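Local coordinates for predicted protease of the collagenase family (Methanopyrus kandleri, PDB 5D88), which probably acts as a peptidase of the U32 family, on a TIM-barrel scaffold that carries a bound zinc ion, at residues Y26-R31 against E67-V72; H51-L56 against Q81-F86; G117-D122 against T136-H141; T188-I193 against D243-L248; A192-D197 against E230-W235. All blocks are in the same frame, centred on the assembly; numbering follows the deposited sequence.

Contact 1 (Y26-R31 against E67-V72); sequences YLCCSR and EDIVDV
Ile69 makes the tight part of this contact, pushing its CD1 branch against the backbone of the loop between strand 23-27 and helix 31-34. Ile69 CD1 lies 3.6 Å from Ser30 C, and its CG1 comes equally close to Arg31 N. The other branch, Ile69 CG2, meets Cys28 SG at 3.8 Å; with SG anti to the backbone N (chi1 179°), the sulfur is set on the side where helix 63-75 packs. Ile69 also touches Ile44 and Val46 of strand 43-47, so this half belongs to the layer between the barrel and its outer helices.

The looser half is built by Arg31, which is partly exposed, as are Asp68 and Val72. A bend at chi2 (68°) brings the arginine over the helix, where Val72 CG1 sits over the rim of one guanidinium face, 3.7 Å from Arg31 NH2. Asp68 OD2 lies at the edge, near that plane, but the salt bridge is long, 3.8 Å from Arg31 NE, and the guanidinium and carboxylate planes are 49° apart. The stronger partner is Asp35, which bridges to Arg31 NH1. The chemistry is consistent with apolar packing inside and, outside, a weak attraction to Asp68 secondary to that bridge.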
# COMPACT_ATOMS: atom_id res chain seq x y z
N TYR A 26 -11.53 18.71 12.43
CA TYR A 26 -12.33 18.71 11.22
C TYR A 26 -11.46 18.93 9.99
O TYR A 26 -10.60 19.82 9.98
CB TYR A 26 -13.41 19.79 11.29
CG TYR A 26 -14.49 19.44 12.26
CD1 TYR A 26 -14.34 19.66 13.61
CD2 TYR A 26 -15.65 18.82 11.82
CE1 TYR A 26 -15.34 19.30 14.51
CE2 TYR A 26 -16.63 18.46 12.69
CZ TYR A 26 -16.47 18.70 14.03
OH TYR A 26 -17.48 18.32 14.88
N LEU A 27 -11.70 18.13 8.97
CA LEU A 27 -11.09 18.34 7.67
C LEU A 27 -11.56 19.67 7.10
O LEU A 27 -12.74 20.03 7.20
CB LEU A 27 -11.47 17.19 6.73
CG LEU A 27 -10.92 17.30 5.31
CD1 LEU A 27 -9.43 17.01 5.26
CD2 LEU A 27 -11.68 16.39 4.37
N CYS A 28 -10.64 20.41 6.49
CA CYS A 28 -10.99 21.66 5.82
C CYS A 28 -10.27 21.71 4.49
O CYS A 28 -9.03 21.79 4.46
CB CYS A 28 -10.64 22.86 6.70
SG CYS A 28 -11.03 24.40 5.93
N CYS A 29 -11.04 21.70 3.39
CA CYS A 29 -10.50 21.62 2.04
C CYS A 29 -10.59 22.93 1.28
O CYS A 29 -10.10 22.99 0.14
CB CYS A 29 -11.21 20.55 1.22
SG CYS A 29 -10.95 18.92 1.85
N SER A 30 -11.19 23.95 1.86
CA SER A 30 -11.35 25.22 1.18
C SER A 30 -11.61 26.30 2.22
O SER A 30 -12.03 26.01 3.34
CB SER A 30 -12.51 25.19 0.16
OG SER A 30 -13.76 25.18 0.82
N ARG A 31 -11.33 27.54 1.82
CA ARG A 31 -11.67 28.67 2.68
C ARG A 31 -13.15 28.65 3.05
O ARG A 31 -13.52 28.98 4.18
CB ARG A 31 -11.30 29.97 1.97
CG ARG A 31 -11.76 31.22 2.69
CD ARG A 31 -11.02 31.40 4.00
NE ARG A 31 -11.46 32.59 4.70
CZ ARG A 31 -12.55 32.65 5.47
NH1 ARG A 31 -13.32 31.58 5.62
NH2 ARG A 31 -12.86 33.79 6.07
N GLU A 67 -2.78 28.56 2.49
CA GLU A 67 -2.24 29.63 3.33
C GLU A 67 -3.35 30.52 3.87
O GLU A 67 -3.31 30.93 5.04
CB GLU A 67 -1.19 30.40 2.54
CG GLU A 67 0.01 29.48 2.24
CD GLU A 67 1.10 30.08 1.37
OE1 GLU A 67 0.92 31.22 0.86
OE2 GLU A 67 2.14 29.41 1.19
N ASP A 68 -4.36 30.79 3.05
CA ASP A 68 -5.53 31.53 3.50
C ASP A 68 -6.30 30.77 4.59
O ASP A 68 -6.70 31.36 5.60
CB ASP A 68 -6.42 31.81 2.29
CG ASP A 68 -7.56 32.74 2.61
OD1 ASP A 68 -7.35 33.72 3.36
OD2 ASP A 68 -8.67 32.49 2.10
N ILE A 69 -6.50 29.47 4.40
CA ILE A 69 -7.21 28.66 5.39
C ILE A 69 -6.49 28.72 6.73
O ILE A 69 -7.12 28.84 7.79
CB ILE A 69 -7.32 27.21 4.90
CG1 ILE A 69 -8.33 27.11 3.75
CG2 ILE A 69 -7.73 26.26 6.06
CD1 ILE A 69 -8.15 25.82 2.94
N VAL A 70 -5.17 28.57 6.70
CA VAL A 70 -4.41 28.48 7.95
C VAL A 70 -4.45 29.81 8.70
O VAL A 70 -4.62 29.84 9.92
CB VAL A 70 -2.97 28.01 7.67
CG1 VAL A 70 -2.15 28.05 8.93
CG2 VAL A 70 -2.98 26.58 7.12
N ASP A 71 -4.31 30.92 7.97
CA ASP A 71 -4.39 32.24 8.61
C ASP A 71 -5.71 32.43 9.34
O ASP A 71 -5.75 32.81 10.51
CB ASP A 71 -4.22 33.34 7.58
CG ASP A 71 -2.83 33.41 7.02
OD1 ASP A 71 -1.92 32.81 7.63
OD2 ASP A 71 -2.65 34.08 5.98
N VAL A 72 -6.82 32.22 8.63
CA VAL A 72 -8.13 32.47 9.22
C VAL A 72 -8.39 31.51 10.37
O VAL A 72 -8.97 31.89 11.39
CB VAL A 72 -9.22 32.40 8.13
CG1 VAL A 72 -10.60 32.54 8.73
CG2 VAL A 72 -8.99 33.47 7.10

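Contact 2 (H51-L56 against Q81-F86); sequences HGVATL and QALMDF. With ACT (acetate ion), chain C.
Three donors from the 51-56 loop converge on one buried carboxylate, that of Asp85. Asp85 OD1 accepts two backbone N-H groups from the same face of the carboxylate: Ala54 N at 2.9 Å, rising 42° out of the plane, and Thr55 N at 3.3 Å, a straighter bond, on the syn side but tilted out of the plane. Thr55 OG1 gives the third bond, 2.7 Å to Asp85 OD2, which uses its syn lone pair. Asp85 CG stands between its backbone N and carbonyl carbon (chi1 66°), a rotamer that turns the carboxylate to the loop. Ser140 OG also bonds to OD2, fixing the group further.

The site lies at the C-terminal end of strand 79-83, the end of a TIM barrel where active sites are found, and Phe86 is about 6 Å, side chain to side chain, from the zinc ligand Cys88. Here the end-to-end directions of 51-55 and 83-86 are almost perpendicular. Gly52 has a backbone conformation that would jam a side chain against the carbonyl O of the residue before; its own carbonyl O receives a weak bond from Phe86 N at 3.3 Å and lies near the plane of the Phe86 ring, at its edge.

On one flank Met84 SD rests against His51 CB at 3.5 Å. Farther along, Leu83 CD2 fills the angle between Val53 CG1 and Thr55 CB, 4.1 Å from the former, while Leu56 N holds an acetate ion through OXT.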
# COMPACT_ATOMS: atom_id res chain seq x y z
N HIS A 51 2.34 18.45 -1.70
CA HIS A 51 3.32 17.61 -1.04
C HIS A 51 2.89 16.16 -0.89
O HIS A 51 3.67 15.36 -0.36
CB HIS A 51 3.67 18.23 0.29
CG HIS A 51 4.33 19.56 0.12
ND1 HIS A 51 3.84 20.73 0.65
CD2 HIS A 51 5.43 19.90 -0.59
CE1 HIS A 51 4.62 21.73 0.29
NE2 HIS A 51 5.60 21.26 -0.46
N GLY A 52 1.70 15.80 -1.38
CA GLY A 52 1.26 14.42 -1.44
C GLY A 52 0.26 14.05 -0.37
O GLY A 52 0.56 14.05 0.83
N VAL A 53 -0.96 13.75 -0.82
CA VAL A 53 -2.09 13.38 0.03
C VAL A 53 -2.67 12.07 -0.50
O VAL A 53 -2.98 11.97 -1.70
CB VAL A 53 -3.16 14.49 0.05
CG1 VAL A 53 -4.33 14.06 0.94
CG2 VAL A 53 -2.55 15.80 0.57
N ALA A 54 -2.80 11.07 0.38
CA ALA A 54 -3.42 9.79 0.03
C ALA A 54 -4.91 9.74 0.36
O ALA A 54 -5.66 8.98 -0.27
CB ALA A 54 -2.73 8.65 0.77
N THR A 55 -5.35 10.50 1.35
CA THR A 55 -6.77 10.54 1.68
C THR A 55 -7.55 10.98 0.45
O THR A 55 -7.14 11.91 -0.25
CB THR A 55 -7.00 11.48 2.86
OG1 THR A 55 -6.47 10.89 4.06
CG2 THR A 55 -8.46 11.73 3.11
N LEU A 56 -8.66 10.29 0.18
CA LEU A 56 -9.46 10.47 -1.03
C LEU A 56 -10.54 11.51 -0.77
O LEU A 56 -11.51 11.25 -0.05
CB LEU A 56 -10.07 9.14 -1.47
CG LEU A 56 -9.10 7.98 -1.73
CD1 LEU A 56 -9.82 6.71 -2.14
CD2 LEU A 56 -8.06 8.36 -2.79
N GLN A 81 -3.43 21.25 11.70
CA GLN A 81 -2.54 20.19 11.25
C GLN A 81 -2.57 20.09 9.74
O GLN A 81 -3.63 20.21 9.11
CB GLN A 81 -2.89 18.85 11.89
CG GLN A 81 -2.66 18.85 13.39
CD GLN A 81 -3.11 17.58 14.09
OE1 GLN A 81 -3.85 16.77 13.54
NE2 GLN A 81 -2.67 17.42 15.33
N ALA A 82 -1.39 19.93 9.16
CA ALA A 82 -1.24 19.67 7.74
C ALA A 82 -1.45 18.18 7.48
O ALA A 82 -0.85 17.34 8.15
CB ALA A 82 0.17 20.07 7.28
N LEU A 83 -2.27 17.87 6.48
CA LEU A 83 -2.45 16.51 6.01
C LEU A 83 -1.52 16.28 4.83
O LEU A 83 -1.70 16.87 3.75
CB LEU A 83 -3.91 16.26 5.63
CG LEU A 83 -4.29 14.86 5.13
CD1 LEU A 83 -4.10 13.81 6.24
CD2 LEU A 83 -5.72 14.87 4.66
N MET A 84 -0.52 15.43 5.04
CA MET A 84 0.52 15.11 4.06
C MET A 84 0.74 13.61 4.14
O MET A 84 1.82 13.12 4.43
CB MET A 84 1.81 15.88 4.33
CG MET A 84 2.78 15.82 3.17
SD MET A 84 4.23 16.83 3.47
CE MET A 84 4.88 15.94 4.85
N ASP A 85 -0.33 12.84 3.89
CA ASP A 85 -0.34 11.43 4.24
C ASP A 85 -0.19 10.52 3.03
O ASP A 85 -0.70 9.40 3.03
CB ASP A 85 -1.59 11.06 5.03
CG ASP A 85 -2.88 11.18 4.25
OD1 ASP A 85 -2.91 11.77 3.17
OD2 ASP A 85 -3.89 10.66 4.74
N PHE A 86 0.57 10.95 2.03
CA PHE A 86 0.91 10.08 0.92
C PHE A 86 1.43 8.73 1.40
O PHE A 86 2.16 8.63 2.40
CB PHE A 86 1.96 10.74 0.01
CG PHE A 86 3.27 11.07 0.67
CD1 PHE A 86 4.25 10.10 0.79
CD2 PHE A 86 3.52 12.35 1.12
CE1 PHE A 86 5.45 10.40 1.35
CE2 PHE A 86 4.73 12.68 1.69
CZ PHE A 86 5.70 11.69 1.81
C ACT C . -10.19 8.06 2.70
O ACT C . -10.19 7.28 3.69
OXT ACT C . -9.18 8.02 1.96
CH3 ACT C . -11.35 8.97 2.41

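Contact 3 (G117-D122 against T136-H141); sequences GVVVAD and TVVVSH. With ACT (acetate ion), chain C.
Val119 and Val138 face the same side of the sheet and lean obliquely across each other, with Val119 CG2 3.9 Å from Val138 CB. The other branch, Val119 CG1, is anti to the backbone N (chi1 -177°) and reaches the residue two past Val138 on the other segment, 3.6 Å from Ser140 CB. On the opposite face Val120 and Val139 meet the other strand through its backbone: Val120 CG2 is 3.9 Å from Val138 O, and Val139 CG1 approaches Val120 O.

The backbone ladder is a parallel one. Val118 N bonds to Thr136 O, Val138 N to Val118 O and Val120 N to Val138 O, at 2.8 to 2.9 Å. The last rung, Ser140 N to Val120 O at 2.7 Å, meets that carbonyl from 40° above its plane. Beyond it His141 NE2 donates to an acetate oxygen O at 2.8 Å, the carboxylate lying at the edge of the imidazole. The axes stand 4.7 Å apart and differ by 20° in direction.

These strands flank helix 123-132 in a beta-alpha-beta crossover of the TIM barrel. Leu129 of that helix covers Val118, Val120 and Val137, whereas Val119 and Val138 both touch Gln81 of strand 79-83, and Val138 also reaches Val161 and Thr163 of strand 161-163.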
# COMPACT_ATOMS: atom_id res chain seq x y z
N GLY A 117 0.89 20.52 13.85
CA GLY A 117 1.18 19.11 13.68
C GLY A 117 1.04 18.72 12.23
O GLY A 117 0.59 19.51 11.38
N VAL A 118 1.41 17.47 11.95
CA VAL A 118 1.40 16.93 10.60
C VAL A 118 0.86 15.52 10.66
O VAL A 118 1.26 14.72 11.52
CB VAL A 118 2.80 16.93 9.93
CG1 VAL A 118 2.65 16.68 8.45
CG2 VAL A 118 3.53 18.24 10.16
N VAL A 119 -0.07 15.21 9.75
CA VAL A 119 -0.70 13.91 9.63
C VAL A 119 -0.06 13.21 8.44
O VAL A 119 -0.22 13.65 7.30
CB VAL A 119 -2.22 14.02 9.46
CG1 VAL A 119 -2.86 12.64 9.41
CG2 VAL A 119 -2.86 14.89 10.57
N VAL A 120 0.68 12.13 8.71
CA VAL A 120 1.49 11.46 7.70
C VAL A 120 1.23 9.96 7.78
O VAL A 120 0.78 9.44 8.79
CB VAL A 120 2.99 11.75 7.88
CG1 VAL A 120 3.24 13.25 7.80
CG2 VAL A 120 3.51 11.19 9.21
N ALA A 121 1.59 9.27 6.71
CA ALA A 121 1.58 7.81 6.68
C ALA A 121 2.96 7.19 6.60
O ALA A 121 3.19 6.13 7.16
CB ALA A 121 0.75 7.32 5.51
N ASP A 122 3.88 7.80 5.87
CA ASP A 122 5.14 7.18 5.55
C ASP A 122 5.99 7.06 6.81
O ASP A 122 6.26 8.08 7.46
CB ASP A 122 5.82 8.03 4.48
CG ASP A 122 7.11 7.42 3.91
OD1 ASP A 122 7.71 6.52 4.50
OD2 ASP A 122 7.54 7.88 2.83
N THR A 136 3.41 18.09 16.42
CA THR A 136 2.67 16.87 16.72
C THR A 136 2.74 15.93 15.52
O THR A 136 2.38 16.32 14.41
CB THR A 136 1.19 17.17 17.03
OG1 THR A 136 1.10 18.17 18.04
CG2 THR A 136 0.48 15.93 17.52
N VAL A 137 3.18 14.70 15.75
CA VAL A 137 3.31 13.71 14.68
C VAL A 137 2.13 12.76 14.76
O VAL A 137 2.03 11.96 15.70
CB VAL A 137 4.64 12.96 14.77
CG1 VAL A 137 4.78 11.98 13.62
CG2 VAL A 137 5.81 13.92 14.78
N VAL A 138 1.23 12.85 13.78
CA VAL A 138 -0.01 12.07 13.73
C VAL A 138 0.12 11.06 12.60
O VAL A 138 0.37 11.43 11.45
CB VAL A 138 -1.23 12.96 13.50
CG1 VAL A 138 -2.52 12.13 13.50
CG2 VAL A 138 -1.31 14.07 14.51
N VAL A 139 -0.06 9.78 12.92
CA VAL A 139 -0.11 8.75 11.88
C VAL A 139 -1.52 8.71 11.31
O VAL A 139 -2.51 8.47 12.02
CB VAL A 139 0.30 7.39 12.43
CG1 VAL A 139 0.19 6.34 11.32
CG2 VAL A 139 1.73 7.44 12.98
N SER A 140 -1.62 8.92 10.00
CA SER A 140 -2.88 8.92 9.30
C SER A 140 -3.52 7.54 9.28
O SER A 140 -2.84 6.52 9.30
CB SER A 140 -2.67 9.36 7.85
OG SER A 140 -3.92 9.52 7.17
N HIS A 141 -4.85 7.52 9.19
CA HIS A 141 -5.55 6.28 8.93
C HIS A 141 -5.12 5.64 7.61
O HIS A 141 -5.31 4.43 7.44
CB HIS A 141 -7.06 6.53 8.93
CG HIS A 141 -7.57 7.19 7.70
ND1 HIS A 141 -7.43 8.55 7.48
CD2 HIS A 141 -8.18 6.69 6.60
CE1 HIS A 141 -7.91 8.84 6.29
NE2 HIS A 141 -8.39 7.73 5.74
C ACT C . -10.19 8.06 2.70
O ACT C . -10.19 7.28 3.69
OXT ACT C . -9.18 8.02 1.96
CH3 ACT C . -11.35 8.97 2.41

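Contact 4 (T188-I193 against D243-L248); sequences TAVGAI and DEVFIL. With ACT (acetate ion), chain C.
Backbone hydrogen bonds join Thr188 and Val190 to Glu244, Phe246 and Leu248 in a regular parallel ladder. Thr188 N bonds to Glu244 O, Phe246 N to Thr188 O, Val190 N to Phe246 O and Leu248 N to Val190 O, all at 2.8 to 3.0 Å. The short strand axes lie 4.8 Å apart and their directions differ by 27°. Ala189 CA also makes a CA-H...O contact of 3.3 Å with Phe246 O, which already accepts from Val190 N.

Apolar contacts form a second group. On one face of the sheet, Thr188 and Val245 lie side by side with their CG2 methyls 3.9 Å apart, and Val190 and Ile247 also point the same way. Ile247 CD1 curls back to 3.8 Å from Val190 CB, a consequence of its two torsions near -60° (chi1 -55°, chi2 -59°). On the face of Ala189 and Phe246, Leu248, just past the strand end, places CD1 within 3.9 Å of Ala189 CB and over the rim of one face of the Phe246 ring. The second methyl of Leu248, CD2, approaches Ala192 CB.

The acetate ion, probably from crystallisation, is met by a hydrogen bond and by packing: Ile193 N donates to acetate O, 2.8 Å away, and Leu248 CD2 touches its CH3.

Strand 244-247 is the eighth strand of the barrel, and it lies between strand 185-190 and strand 23-27, the first. Ile247 packs on Tyr26 there, Glu244 forms a salt bridge with Arg23, and Ala189 touches Thr163 of strand 161-163.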
# COMPACT_ATOMS: atom_id res chain seq x y z
N THR A 188 -9.61 8.45 15.93
CA THR A 188 -10.51 7.77 15.01
C THR A 188 -10.94 8.74 13.91
O THR A 188 -11.22 9.91 14.19
CB THR A 188 -11.75 7.23 15.74
OG1 THR A 188 -12.65 6.67 14.79
CG2 THR A 188 -12.47 8.33 16.50
N ALA A 189 -10.94 8.25 12.68
CA ALA A 189 -11.38 9.02 11.52
C ALA A 189 -12.78 8.59 11.14
O ALA A 189 -13.01 7.40 10.93
CB ALA A 189 -10.44 8.80 10.34
N VAL A 190 -13.69 9.55 11.04
CA VAL A 190 -15.10 9.30 10.72
C VAL A 190 -15.38 9.75 9.29
O VAL A 190 -15.15 10.91 8.94
CB VAL A 190 -16.03 10.04 11.69
CG1 VAL A 190 -17.49 9.74 11.37
CG2 VAL A 190 -15.66 9.66 13.14
N GLY A 191 -15.93 8.85 8.50
CA GLY A 191 -16.14 9.11 7.10
C GLY A 191 -14.98 8.69 6.25
O GLY A 191 -14.83 9.17 5.12
N ALA A 192 -14.14 7.81 6.78
CA ALA A 192 -12.92 7.38 6.13
C ALA A 192 -13.08 5.95 5.63
O ALA A 192 -13.90 5.18 6.13
CB ALA A 192 -11.74 7.46 7.09
N ILE A 193 -12.25 5.60 4.66
CA ILE A 193 -12.27 4.28 4.05
C ILE A 193 -11.33 3.36 4.83
O ILE A 193 -10.25 3.77 5.24
CB ILE A 193 -11.86 4.38 2.57
CG1 ILE A 193 -12.87 5.23 1.81
CG2 ILE A 193 -11.78 3.00 1.92
CD1 ILE A 193 -12.27 5.83 0.60
N ASP A 243 -9.10 9.13 22.05
CA ASP A 243 -8.72 10.42 22.61
C ASP A 243 -9.06 11.58 21.70
O ASP A 243 -9.24 12.70 22.19
CB ASP A 243 -7.21 10.42 22.87
CG ASP A 243 -6.78 9.28 23.76
OD1 ASP A 243 -7.18 9.26 24.94
OD2 ASP A 243 -6.05 8.40 23.28
N GLU A 244 -9.15 11.32 20.39
CA GLU A 244 -9.35 12.34 19.37
C GLU A 244 -10.28 11.79 18.31
O GLU A 244 -10.18 10.62 17.95
CB GLU A 244 -8.04 12.74 18.68
CG GLU A 244 -7.03 13.30 19.64
CD GLU A 244 -5.71 13.71 19.00
OE1 GLU A 244 -5.60 13.73 17.75
OE2 GLU A 244 -4.78 14.02 19.77
N VAL A 245 -11.15 12.66 17.79
CA VAL A 245 -12.07 12.33 16.72
C VAL A 245 -11.77 13.26 15.57
O VAL A 245 -11.69 14.48 15.75
CB VAL A 245 -13.54 12.47 17.14
CG1 VAL A 245 -14.46 12.19 15.97
CG2 VAL A 245 -13.85 11.51 18.25
N PHE A 246 -11.59 12.69 14.38
CA PHE A 246 -11.28 13.44 13.18
C PHE A 246 -12.43 13.22 12.21
O PHE A 246 -12.64 12.10 11.73
CB PHE A 246 -9.95 12.97 12.60
CG PHE A 246 -9.61 13.51 11.25
CD1 PHE A 246 -9.99 14.78 10.84
CD2 PHE A 246 -8.88 12.73 10.37
CE1 PHE A 246 -9.65 15.25 9.56
CE2 PHE A 246 -8.52 13.20 9.10
CZ PHE A 246 -8.91 14.46 8.71
N ILE A 247 -13.17 14.29 11.93
CA ILE A 247 -14.31 14.24 11.03
C ILE A 247 -13.85 14.60 9.63
O ILE A 247 -13.39 15.72 9.39
CB ILE A 247 -15.41 15.20 11.49
CG1 ILE A 247 -15.81 14.90 12.93
CG2 ILE A 247 -16.59 15.13 10.55
CD1 ILE A 247 -16.31 13.50 13.13
N LEU A 248 -13.99 13.66 8.68
CA LEU A 248 -13.66 13.97 7.29
C LEU A 248 -14.84 14.61 6.56
O LEU A 248 -14.74 15.73 6.05
CB LEU A 248 -13.25 12.73 6.52
CG LEU A 248 -11.85 12.23 6.66
CD1 LEU A 248 -11.77 11.66 8.04
CD2 LEU A 248 -11.55 11.21 5.60
C ACT C . -10.19 8.06 2.70
O ACT C . -10.19 7.28 3.69
OXT ACT C . -9.18 8.02 1.96
CH3 ACT C . -11.35 8.97 2.41

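Contact 5 (A192-D197 against E230-W235); sequences AITFRD and ERVVVW. With ACT (acetate ion), chain C.
A small antiparallel beta ribbon, short and weakly bonded, pairs 192-193 with 233-234 beyond the seventh barrel strand. Ile193 and Val233 form its non-hydrogen-bonded pair, with CA atoms 4.3 Å apart and Ile193 CG1 4.0 Å from Val233 CG2. Flanking this pair, Val234 N bonds to Ala192 O and Thr194 N to Val232 O, the latter at 3.1 Å. Ile193 CD1 runs on to touch the aliphatic part of Arg231, 3.6 Å from CD, while the charged end of that arginine bridges to Glu203 and Glu226.

Past the ribbon, segment 192-197 folds into a type I beta turn from Thr194 to Asp197, and an ST turn is superposed on it: Thr194 OG1 accepts from Arg196 N. The same hydroxyl also bonds to Asp165. With OG1 anti to the backbone N (chi1 170°), Thr194 CG2 is left facing Val232 CG1 at 3.4 Å, tighter than usual for two methyls.

Val232, the centre of an inverse gamma turn, is also held by Asp197. The two side chains slide past each other in opposite directions, and the carboxylate uses the anti lone pair of Asp197 OD2 to take Val232 N at 2.8 Å (155°). Asp197 OD1 meanwhile bridges to Arg229, so both oxygens have partners. Within the type I turn, the ring of Phe195 meets Phe195 of the second subunit, their planes about 25° apart, and Lys150 of that subunit bonds to Phe195 O.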
# COMPACT_ATOMS: atom_id res chain seq x y z
N ALA A 192 -14.14 7.81 6.78
CA ALA A 192 -12.92 7.38 6.13
C ALA A 192 -13.08 5.95 5.63
O ALA A 192 -13.90 5.18 6.13
CB ALA A 192 -11.74 7.46 7.09
N ILE A 193 -12.25 5.60 4.66
CA ILE A 193 -12.27 4.28 4.05
C ILE A 193 -11.33 3.36 4.83
O ILE A 193 -10.25 3.77 5.24
CB ILE A 193 -11.86 4.38 2.57
CG1 ILE A 193 -12.87 5.23 1.81
CG2 ILE A 193 -11.78 3.00 1.92
CD1 ILE A 193 -12.27 5.83 0.60
N THR A 194 -11.78 2.13 5.07
CA THR A 194 -10.94 1.12 5.70
C THR A 194 -10.06 0.42 4.68
O THR A 194 -10.44 0.22 3.53
CB THR A 194 -11.78 0.08 6.44
OG1 THR A 194 -10.93 -1.00 6.85
CG2 THR A 194 -12.88 -0.49 5.59
N PHE A 195 -8.85 0.06 5.13
CA PHE A 195 -7.96 -0.73 4.30
C PHE A 195 -8.54 -2.10 3.97
O PHE A 195 -8.02 -2.76 3.06
CB PHE A 195 -6.61 -0.86 5.03
CG PHE A 195 -5.48 -1.16 4.13
CD1 PHE A 195 -4.81 -0.12 3.50
CD2 PHE A 195 -5.08 -2.46 3.91
CE1 PHE A 195 -3.74 -0.37 2.67
CE2 PHE A 195 -4.01 -2.73 3.06
CZ PHE A 195 -3.34 -1.67 2.44
N ARG A 196 -9.61 -2.53 4.65
CA ARG A 196 -10.34 -3.72 4.26
C ARG A 196 -11.00 -3.58 2.90
O ARG A 196 -11.37 -4.60 2.30
CB ARG A 196 -11.38 -4.07 5.32
CG ARG A 196 -10.74 -4.58 6.59
CD ARG A 196 -11.72 -5.00 7.61
NE ARG A 196 -10.99 -5.38 8.83
CZ ARG A 196 -11.56 -5.76 9.97
NH1 ARG A 196 -12.88 -5.81 10.10
NH2 ARG A 196 -10.78 -6.08 11.00
N ASP A 197 -11.18 -2.35 2.42
CA ASP A 197 -11.68 -2.10 1.08
C ASP A 197 -10.75 -2.77 0.07
O ASP A 197 -9.53 -2.60 0.14
CB ASP A 197 -11.76 -0.58 0.84
CG ASP A 197 -12.22 -0.20 -0.55
OD1 ASP A 197 -11.43 -0.32 -1.51
OD2 ASP A 197 -13.36 0.29 -0.69
N GLU A 230 -18.03 -0.25 -4.64
CA GLU A 230 -18.56 0.68 -3.65
C GLU A 230 -17.56 0.76 -2.51
O GLU A 230 -17.29 -0.24 -1.84
CB GLU A 230 -19.93 0.21 -3.13
CG GLU A 230 -20.63 1.16 -2.16
CD GLU A 230 -21.10 2.48 -2.80
OE1 GLU A 230 -21.21 2.54 -4.05
OE2 GLU A 230 -21.35 3.46 -2.06
N ARG A 231 -16.97 1.94 -2.32
CA ARG A 231 -15.93 2.08 -1.32
C ARG A 231 -16.44 1.74 0.08
O ARG A 231 -17.56 2.07 0.45
CB ARG A 231 -15.37 3.51 -1.37
CG ARG A 231 -14.57 3.78 -2.65
CD ARG A 231 -13.72 5.04 -2.55
NE ARG A 231 -13.12 5.36 -3.85
CZ ARG A 231 -13.80 5.93 -4.83
NH1 ARG A 231 -15.06 6.28 -4.62
NH2 ARG A 231 -13.23 6.15 -6.00
N VAL A 232 -15.58 1.10 0.88
CA VAL A 232 -15.98 0.67 2.22
C VAL A 232 -15.67 1.83 3.16
O VAL A 232 -14.60 1.89 3.80
CB VAL A 232 -15.29 -0.63 2.64
CG1 VAL A 232 -15.84 -1.13 3.99
CG2 VAL A 232 -15.51 -1.71 1.54
N VAL A 233 -16.64 2.76 3.28
CA VAL A 233 -16.53 3.90 4.18
C VAL A 233 -17.10 3.50 5.53
O VAL A 233 -18.14 2.83 5.61
CB VAL A 233 -17.27 5.14 3.63
CG1 VAL A 233 -17.07 6.32 4.55
CG2 VAL A 233 -16.83 5.48 2.21
N VAL A 234 -16.44 3.92 6.61
CA VAL A 234 -16.90 3.63 7.96
C VAL A 234 -17.46 4.91 8.55
O VAL A 234 -16.73 5.90 8.71
CB VAL A 234 -15.78 3.06 8.83
CG1 VAL A 234 -16.31 2.70 10.20
CG2 VAL A 234 -15.17 1.83 8.17
N TRP A 235 -18.76 4.89 8.87
CA TRP A 235 -19.49 6.04 9.39
C TRP A 235 -19.75 5.93 10.88
O TRP A 235 -19.91 6.96 11.55
CB TRP A 235 -20.84 6.19 8.66
CG TRP A 235 -20.68 6.46 7.21
CD1 TRP A 235 -20.93 5.60 6.17
CD2 TRP A 235 -20.18 7.67 6.61
NE1 TRP A 235 -20.63 6.20 4.98
CE2 TRP A 235 -20.17 7.47 5.22
CE3 TRP A 235 -19.76 8.90 7.13
CZ2 TRP A 235 -19.75 8.47 4.33
CZ3 TRP A 235 -19.36 9.89 6.24
CH2 TRP A 235 -19.36 9.66 4.85
C ACT C . -10.19 8.06 2.70
O ACT C . -10.19 7.28 3.69
OXT ACT C . -9.18 8.02 1.96
CH3 ACT C . -11.35 8.97 2.41

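In the fold
Contacts 1 to 4 all reach the closed eight-stranded parallel barrel, while contact 5 lies on a short antiparallel ribbon beside it. Along the chain, contacts 1 and 2 interleave, contact 3 follows, and contacts 4 and 5 share Ala192 and Ile193. Strands 23-27 and 244-247 are neighbours, so contacts 1 and 4 meet at the seam that closes the barrel, Leu27 N lying 3.0 Å from Ile247 O. Contacts 2 and 3 have centres about 9 Å apart; contacts 1 and 5, about 25 Å. Acetate touches contacts 2 to 5 where their loops converge at the C-terminal end of the barrel, consistent with a pocket where TIM-barrel active sites lie; contact 2 approaches the zinc most closely.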